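Local coordinates for glycine cleavage system H protein (Mycobacterium tuberculosis, PDB 3IFT) that probably carries the methylamine group of glycine from the P protein to the T protein of the glycine cleavage system on a covalently bound lipoyl arm, at residues 10-15 / 135-140; 18-23 / 129-134; 22-27 / 36-41; 64-69 / 79-84. All blocks are in the same frame, centred on the assembly; numbering follows the deposited sequence.

Contact 3 is the buried one, near the chain's centre. It pairs strands 23-29 and 32-37 by backbone hydrogen bonds, with an indole laid over a glycine. Contact 4 is partly buried and lies on the other side of that centre from contact 1. It closes strand 65-71 against the end of strand 75-79 and the residue after it. Contacts 1 and 2 both use helix 133-139. Contact 1 is partly buried and rests on an arginine and an isoleucine; contact 2 is a surface contact built on a single beta bridge. Tyr-136 of contact 1 reaches His-22 and Thr-38 of contact 3, and Glu-23 ties contacts 2 and 3 to Tyr-79 of contact 4.

Contact 1: residues 10-15 / 135-140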
# COMPACT_ATOMS: atom_id res chain seq x y z
N SER A 10 16.67 -1.14 -2.99
CA SER A 10 15.44 -1.05 -2.18
C SER A 10 14.92 -2.46 -1.95
O SER A 10 15.09 -3.32 -2.79
CB SER A 10 14.39 -0.15 -2.83
OG SER A 10 13.72 -0.79 -3.90
N ASP A 11 14.34 -2.69 -0.79
CA ASP A 11 13.80 -4.01 -0.46
C ASP A 11 12.48 -4.14 -1.18
O ASP A 11 11.68 -3.21 -1.21
CB ASP A 11 13.57 -4.19 1.05
CG ASP A 11 14.82 -4.01 1.87
OD1 ASP A 11 15.93 -4.34 1.38
OD2 ASP A 11 14.69 -3.53 3.01
N ILE A 12 12.28 -5.29 -1.79
CA ILE A 12 11.06 -5.64 -2.44
C ILE A 12 10.81 -7.09 -2.01
O ILE A 12 11.34 -8.00 -2.63
CB ILE A 12 11.17 -5.51 -3.98
CG1 ILE A 12 11.50 -4.06 -4.39
CG2 ILE A 12 9.86 -5.89 -4.64
CD1 ILE A 12 11.65 -3.86 -5.90
N PRO A 13 10.05 -7.30 -0.89
CA PRO A 13 9.70 -8.66 -0.48
C PRO A 13 9.11 -9.46 -1.61
O PRO A 13 8.22 -8.96 -2.33
CB PRO A 13 8.65 -8.45 0.61
CG PRO A 13 9.13 -7.23 1.30
CD PRO A 13 9.62 -6.33 0.13
N SER A 14 9.60 -10.68 -1.76
CA SER A 14 9.11 -11.56 -2.80
C SER A 14 7.70 -12.02 -2.50
O SER A 14 7.07 -12.58 -3.37
CB SER A 14 10.02 -12.79 -2.97
OG SER A 14 9.94 -13.62 -1.82
N ASP A 15 7.19 -11.81 -1.28
CA ASP A 15 5.92 -12.42 -0.92
C ASP A 15 4.78 -11.43 -1.06
O ASP A 15 3.68 -11.70 -0.63
CB ASP A 15 5.95 -13.05 0.47
CG ASP A 15 6.28 -12.05 1.56
OD1 ASP A 15 6.80 -10.96 1.27
OD2 ASP A 15 5.99 -12.37 2.72
N ALA A 135 8.46 -8.06 -11.24
CA ALA A 135 7.89 -7.06 -12.12
C ALA A 135 7.97 -5.67 -11.47
O ALA A 135 8.27 -4.67 -12.13
CB ALA A 135 6.44 -7.40 -12.46
N TYR A 136 7.70 -5.59 -10.18
CA TYR A 136 7.86 -4.31 -9.52
C TYR A 136 9.30 -3.80 -9.63
O TYR A 136 9.53 -2.69 -10.07
CB TYR A 136 7.41 -4.36 -8.09
CG TYR A 136 7.55 -3.03 -7.43
CD1 TYR A 136 6.84 -1.91 -7.90
CD2 TYR A 136 8.39 -2.87 -6.36
CE1 TYR A 136 6.98 -0.71 -7.32
CE2 TYR A 136 8.54 -1.65 -5.77
CZ TYR A 136 7.85 -0.58 -6.23
OH TYR A 136 8.02 0.64 -5.60
N ARG A 137 10.26 -4.59 -9.21
CA ARG A 137 11.68 -4.23 -9.38
C ARG A 137 11.96 -3.73 -10.79
O ARG A 137 12.60 -2.69 -10.99
CB ARG A 137 12.56 -5.43 -9.08
CG ARG A 137 14.08 -5.24 -9.35
CD ARG A 137 14.77 -4.44 -8.24
NE ARG A 137 14.78 -5.16 -6.97
CZ ARG A 137 14.99 -4.60 -5.78
NH1 ARG A 137 15.23 -3.29 -5.66
NH2 ARG A 137 14.96 -5.36 -4.70
N GLY A 138 11.47 -4.48 -11.77
CA GLY A 138 11.63 -4.17 -13.17
C GLY A 138 11.22 -2.76 -13.53
O GLY A 138 11.88 -2.13 -14.35
N THR A 139 10.15 -2.27 -12.90
CA THR A 139 9.68 -0.91 -13.12
C THR A 139 10.63 0.13 -12.53
O THR A 139 10.62 1.28 -12.96
CB THR A 139 8.22 -0.67 -12.55
OG1 THR A 139 8.23 -0.55 -11.11
CG2 THR A 139 7.27 -1.80 -12.98
N LEU A 140 11.45 -0.25 -11.54
CA LEU A 140 12.17 0.76 -10.78
C LEU A 140 13.41 1.34 -11.48
O LEU A 140 14.18 0.61 -12.10
CB LEU A 140 12.55 0.25 -9.38
CG LEU A 140 11.40 -0.03 -8.37
CD1 LEU A 140 11.99 -0.20 -6.99
CD2 LEU A 140 10.40 1.10 -8.37
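Two hydrogen bonds join Arg-137 to the backbone of Ser-10. Arg-137 NH1 and NH2 both reach Ser-10 O, at 2.9 and 2.8 Å. The guanidinium takes this oxygen end-on and close to its own plane. The NH2 bond runs nearly along the C=O axis, with a C=O...N angle of 169°. Two bonds to one oxygen restrict the rotation of the guanidinium.

The apolar part centres on Ile-12. Ile-12 CD1 sits over the middle of one guanidinium face, 3.4 Å from Arg-137 CZ. The arginine chain is bent at chi2 and chi3 (78° and 66°), which folds the flat group back over this methyl. The contact joins the N-terminal loop before strand 17-18 to the C-terminal helix 133-139, so both ends of the H-protein fold meet here. Ile-12 CD1 also lies 3.4 Å from Tyr-136 CD2, while Ile-12 CG2 comes to the edge of that ring in its plane. Leu-140 CD1 is 3.8 Å from Ile-12 CD1 and 3.6 Å from Ser-10 OG.

The polar end of Tyr-136 belongs to other partners: its OH is hydrogen-bonded to His-22 and Thr-38. Its ring is stacked with that of Tyr-18.

Contact 2: residues 18-23 / 129-134; sequences YTAEHE and TLLDAE
Leu-131 turns its CG away from its own carbonyl carbon (chi1 -50°), and its extended chi2 carries CD1 to the backbone of Thr-19 and Ala-20. Leu-131 CD1 ends 3.4 Å from Ala-20 N. Tyr-18 also has CG opposite its carbonyl carbon (chi1 -59°). This sets its ring beside the start of helix 133-139, with Tyr-18 CE2 3.6 Å from Ala-133 CA. Leu-131 O lies at the ring edge, near its plane.

The backbones form a single antiparallel bridge, a hydrogen-bonded pair of Tyr-18 and Leu-131. Tyr-18 N gives to Leu-131 O at 2.7 Å. Leu-131 N gives to Tyr-18 O, also at 2.7 Å and straighter, with 163° at the hydrogen. Leu-130 and Thr-19 lie side by side, with Leu-130 CD2 4.0 Å from Thr-19 CG2. Thr-19 opens a type I turn ending at His-22, and Thr-19 OG1 accepts from Glu-23 N, just past it, at 3.1 Å. Asp-132 is the N-cap of the helix; its OD1 accepts from Ala-135 N.

The hydroxyl of Tyr-18 is hydrogen-bonded to Pro-13 O. The bridge ties the edge strand 17-18 to the chain entering helix 133-139, while Leu-130 and Thr-19 both pack on Ile-25 of strand 23-29.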
# COMPACT_ATOMS: atom_id res chain seq x y z
N TYR A 18 2.55 -5.78 -5.88
CA TYR A 18 2.86 -4.39 -6.00
C TYR A 18 2.06 -3.74 -7.05
O TYR A 18 1.54 -4.38 -7.98
CB TYR A 18 4.32 -4.19 -6.33
CG TYR A 18 5.19 -4.77 -5.29
CD1 TYR A 18 5.61 -4.01 -4.23
CD2 TYR A 18 5.51 -6.12 -5.31
CE1 TYR A 18 6.39 -4.56 -3.23
CE2 TYR A 18 6.27 -6.68 -4.34
CZ TYR A 18 6.72 -5.90 -3.29
OH TYR A 18 7.52 -6.45 -2.29
N THR A 19 1.95 -2.42 -6.90
CA THR A 19 1.50 -1.61 -8.00
C THR A 19 2.68 -0.83 -8.51
O THR A 19 3.66 -0.58 -7.79
CB THR A 19 0.39 -0.66 -7.55
OG1 THR A 19 0.95 0.33 -6.70
CG2 THR A 19 -0.74 -1.40 -6.83
N ALA A 20 2.56 -0.39 -9.76
CA ALA A 20 3.52 0.50 -10.39
C ALA A 20 3.69 1.80 -9.62
O ALA A 20 4.70 2.47 -9.74
CB ALA A 20 3.07 0.82 -11.83
N GLU A 21 2.70 2.14 -8.82
CA GLU A 21 2.73 3.40 -8.10
C GLU A 21 3.30 3.15 -6.72
O GLU A 21 3.12 3.98 -5.85
CB GLU A 21 1.35 4.02 -8.00
CG GLU A 21 0.78 4.48 -9.33
CD GLU A 21 0.33 3.33 -10.17
OE1 GLU A 21 -0.35 2.47 -9.60
OE2 GLU A 21 0.67 3.25 -11.37
N HIS A 22 3.93 1.99 -6.52
CA HIS A 22 4.79 1.73 -5.36
C HIS A 22 4.02 1.43 -4.11
O HIS A 22 4.42 1.78 -3.00
CB HIS A 22 5.78 2.87 -5.12
CG HIS A 22 6.41 3.37 -6.38
ND1 HIS A 22 7.32 2.63 -7.09
CD2 HIS A 22 6.21 4.50 -7.09
CE1 HIS A 22 7.67 3.29 -8.18
NE2 HIS A 22 7.00 4.42 -8.21
N GLU A 23 2.92 0.74 -4.29
CA GLU A 23 2.22 0.17 -3.18
C GLU A 23 2.47 -1.29 -3.17
O GLU A 23 2.74 -1.89 -4.20
CB GLU A 23 0.75 0.49 -3.24
CG GLU A 23 0.56 1.96 -2.90
CD GLU A 23 -0.84 2.46 -3.06
OE1 GLU A 23 -1.79 1.67 -2.87
OE2 GLU A 23 -0.99 3.66 -3.39
N THR A 129 -4.31 -8.18 -11.40
CA THR A 129 -3.96 -6.87 -11.88
C THR A 129 -2.64 -6.38 -11.26
O THR A 129 -2.12 -5.36 -11.69
CB THR A 129 -5.03 -5.81 -11.53
OG1 THR A 129 -5.25 -5.82 -10.10
CG2 THR A 129 -6.38 -6.09 -12.28
N LEU A 130 -2.10 -7.08 -10.26
CA LEU A 130 -0.96 -6.54 -9.51
C LEU A 130 0.35 -7.13 -9.97
O LEU A 130 0.37 -8.17 -10.60
CB LEU A 130 -1.12 -6.74 -8.00
CG LEU A 130 -2.44 -6.28 -7.40
CD1 LEU A 130 -2.48 -6.61 -5.94
CD2 LEU A 130 -2.70 -4.78 -7.66
N LEU A 131 1.43 -6.45 -9.65
CA LEU A 131 2.76 -6.88 -10.04
C LEU A 131 3.35 -7.78 -8.96
O LEU A 131 3.05 -7.64 -7.76
CB LEU A 131 3.67 -5.67 -10.22
CG LEU A 131 3.14 -4.55 -11.09
CD1 LEU A 131 3.98 -3.33 -10.85
CD2 LEU A 131 3.05 -4.92 -12.62
N ASP A 132 4.19 -8.70 -9.39
CA ASP A 132 4.95 -9.47 -8.45
C ASP A 132 6.24 -8.72 -8.17
O ASP A 132 6.50 -7.63 -8.75
CB ASP A 132 5.13 -10.95 -8.88
CG ASP A 132 5.96 -11.14 -10.14
OD1 ASP A 132 6.56 -10.17 -10.65
OD2 ASP A 132 6.01 -12.29 -10.62
N ALA A 133 7.01 -9.22 -7.23
CA ALA A 133 8.20 -8.51 -6.77
C ALA A 133 9.12 -8.20 -7.96
O ALA A 133 9.71 -7.13 -8.06
CB ALA A 133 8.94 -9.31 -5.73
N GLU A 134 9.24 -9.18 -8.84
CA GLU A 134 10.19 -9.12 -9.92
C GLU A 134 9.74 -8.05 -10.92
O GLU A 134 10.55 -7.24 -11.37
CB GLU A 134 10.24 -10.50 -10.60
CG GLU A 134 11.53 -10.82 -11.28
CD GLU A 134 11.41 -12.05 -12.20
OE1 GLU A 134 10.90 -13.10 -11.73
OE2 GLU A 134 11.79 -11.94 -13.38

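Contact 3: residues 22-27 / 36-41; sequences HEWIRR and GITDYA
Trp-24 lays its indole over the backbone of Gly-36. Its CB leaves on one face of the sheet, and Gly-36 opposite it has no side chain to block the rings. CG stands between the backbone N and the carbonyl carbon (chi1 55°), which swings the rings across to the partner strand. Trp-24 CG is 3.8 Å from Gly-36 O. Further along, Trp-24 CD1 meets Ile-37 O at 3.1 Å. NE1 is hydrogen-bonded to Pro-104 O, which satisfies this buried nitrogen. At the ring fusion, CD2 and CE2 lie against Gly-36 N, which is over the centre of one indole face. CE2 and CZ2 also meet Gly-36 CA, and this CA makes a CH-pi contact, 3.6 Å from the centroid of the five-membered ring. At the far tip, Trp-24 CH2 is 4.0 Å from Gly-36 N.

The strands pair antiparallel as a beta hairpin. Trp-24 and Gly-36 are the hydrogen-bonded pair, with Trp-24 N to Gly-36 O at 2.8 Å. Glu-23 and Ile-37 are the non-hydrogen-bonded pair. Beyond them, Thr-38 N gives to His-22 O at 2.9 Å. The His-22 ring takes Tyr-40 CE2 over one face, with the two ring planes at 38°.

Thr-38 is the N-cap of helix 39-45, its OG1 accepting from Ala-41 N. The hairpin therefore passes straight into this helix. Strand 23-29 lies between 17-18 and 32-37 in the sheet; Tyr-18 packs on Trp-24, and Leu-78 of strand 75-79 packs on Glu-23 and Ile-37.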
# COMPACT_ATOMS: atom_id res chain seq x y z
N HIS A 22 3.93 1.99 -6.52
CA HIS A 22 4.79 1.73 -5.36
C HIS A 22 4.02 1.43 -4.11
O HIS A 22 4.42 1.78 -3.00
CB HIS A 22 5.78 2.87 -5.12
CG HIS A 22 6.41 3.37 -6.38
ND1 HIS A 22 7.32 2.63 -7.09
CD2 HIS A 22 6.21 4.50 -7.09
CE1 HIS A 22 7.67 3.29 -8.18
NE2 HIS A 22 7.00 4.42 -8.21
N GLU A 23 2.92 0.74 -4.29
CA GLU A 23 2.22 0.17 -3.18
C GLU A 23 2.47 -1.29 -3.17
O GLU A 23 2.74 -1.89 -4.20
CB GLU A 23 0.75 0.49 -3.24
CG GLU A 23 0.56 1.96 -2.90
CD GLU A 23 -0.84 2.46 -3.06
OE1 GLU A 23 -1.79 1.67 -2.87
OE2 GLU A 23 -0.99 3.66 -3.39
N TRP A 24 2.40 -1.86 -1.98
CA TRP A 24 2.50 -3.29 -1.87
C TRP A 24 1.20 -3.79 -1.31
O TRP A 24 0.45 -3.05 -0.68
CB TRP A 24 3.69 -3.74 -1.01
CG TRP A 24 3.74 -3.17 0.35
CD1 TRP A 24 4.40 -2.04 0.72
CD2 TRP A 24 3.09 -3.66 1.53
NE1 TRP A 24 4.23 -1.81 2.08
CE2 TRP A 24 3.44 -2.79 2.60
CE3 TRP A 24 2.25 -4.74 1.79
CZ2 TRP A 24 2.94 -2.95 3.91
CZ3 TRP A 24 1.80 -4.92 3.08
CH2 TRP A 24 2.13 -4.02 4.12
N ILE A 25 0.96 -5.06 -1.57
CA ILE A 25 -0.30 -5.70 -1.23
C ILE A 25 0.10 -7.05 -0.70
O ILE A 25 0.77 -7.83 -1.40
CB ILE A 25 -1.20 -5.87 -2.47
CG1 ILE A 25 -1.51 -4.50 -3.06
CG2 ILE A 25 -2.52 -6.60 -2.08
CD1 ILE A 25 -0.64 -4.10 -4.24
N ARG A 26 -0.25 -7.26 0.56
CA ARG A 26 -0.07 -8.53 1.20
C ARG A 26 -1.41 -9.21 1.43
O ARG A 26 -2.29 -8.64 2.07
CB ARG A 26 0.61 -8.37 2.54
CG ARG A 26 0.89 -9.70 3.20
CD ARG A 26 1.51 -9.50 4.58
NE ARG A 26 2.85 -8.99 4.42
CZ ARG A 26 3.32 -7.87 4.93
NH1 ARG A 26 2.60 -7.11 5.74
NH2 ARG A 26 4.59 -7.53 4.66
N ARG A 27 -1.55 -10.43 0.97
CA ARG A 27 -2.79 -11.13 1.27
C ARG A 27 -2.76 -11.53 2.73
O ARG A 27 -1.97 -12.35 3.11
CB ARG A 27 -2.93 -12.37 0.42
CG ARG A 27 -4.15 -13.15 0.80
CD ARG A 27 -4.44 -14.21 -0.22
NE ARG A 27 -5.87 -14.50 -0.25
CZ ARG A 27 -6.52 -14.94 -1.31
NH1 ARG A 27 -5.86 -15.15 -2.46
NH2 ARG A 27 -7.83 -15.17 -1.23
N GLY A 36 0.64 -1.08 1.89
CA GLY A 36 1.54 -0.03 2.28
C GLY A 36 2.26 0.47 1.07
O GLY A 36 1.91 0.15 -0.09
N ILE A 37 3.25 1.31 1.32
CA ILE A 37 4.12 1.76 0.25
C ILE A 37 5.43 1.04 0.36
O ILE A 37 5.84 0.58 1.43
CB ILE A 37 4.34 3.28 0.23
CG1 ILE A 37 4.92 3.80 1.57
CG2 ILE A 37 3.04 4.00 -0.13
CD1 ILE A 37 5.41 5.21 1.44
N THR A 38 6.09 0.91 -0.77
CA THR A 38 7.31 0.13 -0.81
C THR A 38 8.47 0.86 -0.13
O THR A 38 8.40 2.03 0.15
CB THR A 38 7.62 -0.20 -2.27
OG1 THR A 38 7.89 1.01 -2.96
CG2 THR A 38 6.37 -0.89 -2.90
N ASP A 39 9.53 0.13 0.14
CA ASP A 39 10.79 0.70 0.55
C ASP A 39 11.28 1.79 -0.37
O ASP A 39 11.70 2.85 0.08
CB ASP A 39 11.80 -0.39 0.63
CG ASP A 39 13.10 0.05 1.24
OD1 ASP A 39 13.10 1.03 1.99
OD2 ASP A 39 14.12 -0.63 0.96
N TYR A 40 11.19 1.55 -1.67
CA TYR A 40 11.56 2.53 -2.65
C TYR A 40 10.72 3.79 -2.51
O TYR A 40 11.26 4.86 -2.52
CB TYR A 40 11.35 1.94 -4.04
CG TYR A 40 11.37 2.95 -5.14
CD1 TYR A 40 12.57 3.25 -5.79
CD2 TYR A 40 10.22 3.58 -5.55
CE1 TYR A 40 12.62 4.15 -6.81
CE2 TYR A 40 10.26 4.52 -6.57
CZ TYR A 40 11.47 4.77 -7.22
OH TYR A 40 11.56 5.67 -8.27
N ALA A 41 9.40 3.64 -2.34
CA ALA A 41 8.50 4.77 -2.23
C ALA A 41 8.80 5.61 -0.99
O ALA A 41 8.89 6.83 -1.06
CB ALA A 41 7.05 4.32 -2.21

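Contact 4: residues 64-69 / 79-84; sequences ETFGEV and YAPISG
Glu-64 O accepts from Ala-80 N at 2.8 Å, in a bond with 164° at the hydrogen. The same oxygen receives a CA-H...O contact from Tyr-79 CA at 3.2 Å. These two contacts hold the end of strand 75-79 and the residue after it against the start of strand 65-71.

Phe-66 packs on Ala-80. With chi1 at 60° the ring is tucked over its own backbone, and one face comes down on the alanine. Ala-80 N lies over the centre of the ring, 3.5 Å above its plane. Ala-80 CB makes a CH-pi contact with the same ring and lies 3.7 Å from Phe-66 CE2. Phe-66 CE1 comes 3.3 Å from Tyr-79 O.

Phe-66 and Gly-67 both face Leu-78, a classic beta bulge. It puts one extra residue into strand 65-71 where that strand pairs antiparallel with 75-79, in the lipoyl-binding part of the H protein. Next to it, Thr-65 and Tyr-79 form a non-hydrogen-bonded pair. Their side chains lie alongside each other on one face of the sheet, with OG1 of Thr-65 3.2 Å from CE1 of Tyr-79. The Phe-66 side chain also touches Leu-111 and Ile-113 of strand 111-114.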
# COMPACT_ATOMS: atom_id res chain seq x y z
N GLU A 64 -8.38 3.86 -7.38
CA GLU A 64 -8.97 5.05 -6.81
C GLU A 64 -8.02 5.68 -5.80
O GLU A 64 -7.50 4.98 -4.96
CB GLU A 64 -10.25 4.66 -6.08
CG GLU A 64 -11.05 5.81 -5.49
CD GLU A 64 -12.24 5.30 -4.72
OE1 GLU A 64 -12.74 4.21 -5.05
OE2 GLU A 64 -12.68 5.98 -3.77
N THR A 65 -7.86 7.01 -5.86
CA THR A 65 -7.09 7.73 -4.85
C THR A 65 -7.90 7.67 -3.57
O THR A 65 -9.04 8.12 -3.54
CB THR A 65 -6.87 9.21 -5.24
OG1 THR A 65 -6.25 9.25 -6.51
CG2 THR A 65 -6.00 9.94 -4.21
N PHE A 66 -7.34 7.09 -2.52
CA PHE A 66 -8.02 7.11 -1.22
C PHE A 66 -7.16 7.68 -0.11
O PHE A 66 -7.49 7.59 1.05
CB PHE A 66 -8.58 5.74 -0.81
CG PHE A 66 -7.58 4.62 -0.70
CD1 PHE A 66 -6.21 4.79 -0.83
CD2 PHE A 66 -8.04 3.35 -0.41
CE1 PHE A 66 -5.35 3.71 -0.71
CE2 PHE A 66 -7.18 2.29 -0.27
CZ PHE A 66 -5.83 2.47 -0.43
N GLY A 67 -6.06 8.31 -0.47
CA GLY A 67 -5.22 8.86 0.55
C GLY A 67 -4.00 9.50 -0.02
O GLY A 67 -3.84 9.64 -1.23
N GLU A 68 -3.10 9.87 0.87
CA GLU A 68 -1.88 10.46 0.46
C GLU A 68 -0.92 10.23 1.57
O GLU A 68 -1.30 10.07 2.74
CB GLU A 68 -2.06 11.97 0.18
CG GLU A 68 -2.46 12.79 1.38
CD GLU A 68 -2.19 14.28 1.21
OE1 GLU A 68 -2.44 14.81 0.09
OE2 GLU A 68 -1.73 14.91 2.21
N VAL A 69 0.33 10.18 1.19
CA VAL A 69 1.41 10.08 2.12
C VAL A 69 2.28 11.31 1.82
O VAL A 69 2.49 11.67 0.66
CB VAL A 69 2.19 8.78 1.95
CG1 VAL A 69 2.76 8.71 0.51
CG2 VAL A 69 3.25 8.71 2.99
N TYR A 79 -3.33 4.96 -3.77
CA TYR A 79 -4.40 4.38 -4.57
C TYR A 79 -4.84 3.05 -3.98
O TYR A 79 -4.03 2.32 -3.43
CB TYR A 79 -3.91 4.16 -5.98
CG TYR A 79 -3.40 5.40 -6.61
CD1 TYR A 79 -4.26 6.34 -7.15
CD2 TYR A 79 -2.05 5.69 -6.62
CE1 TYR A 79 -3.81 7.49 -7.72
CE2 TYR A 79 -1.58 6.85 -7.20
CZ TYR A 79 -2.48 7.74 -7.75
OH TYR A 79 -2.03 8.89 -8.32
N ALA A 80 -6.12 2.75 -4.08
CA ALA A 80 -6.63 1.43 -3.76
C ALA A 80 -6.03 0.48 -4.80
O ALA A 80 -6.25 0.66 -6.01
CB ALA A 80 -8.16 1.43 -3.77
N PRO A 81 -5.18 -0.48 -4.37
CA PRO A 81 -4.65 -1.37 -5.40
C PRO A 81 -5.73 -2.34 -5.89
O PRO A 81 -5.64 -2.82 -7.00
CB PRO A 81 -3.53 -2.14 -4.66
CG PRO A 81 -3.40 -1.47 -3.36
CD PRO A 81 -4.72 -0.91 -3.04
N ILE A 82 -6.73 -2.58 -5.06
CA ILE A 82 -7.86 -3.43 -5.41
C ILE A 82 -9.15 -2.80 -4.93
O ILE A 82 -9.13 -1.87 -4.15
CB ILE A 82 -7.74 -4.85 -4.80
CG1 ILE A 82 -7.71 -4.81 -3.28
CG2 ILE A 82 -6.52 -5.55 -5.38
CD1 ILE A 82 -8.30 -6.10 -2.58
N SER A 83 -10.26 -3.29 -5.45
CA SER A 83 -11.56 -2.86 -5.03
C SER A 83 -11.90 -3.63 -3.79
O SER A 83 -11.61 -4.81 -3.66
CB SER A 83 -12.62 -3.13 -6.12
OG SER A 83 -12.35 -2.33 -7.24
N GLY A 84 -12.52 -2.94 -2.86
CA GLY A 84 -12.98 -3.62 -1.66
C GLY A 84 -13.44 -2.56 -0.69
O GLY A 84 -13.88 -1.51 -1.10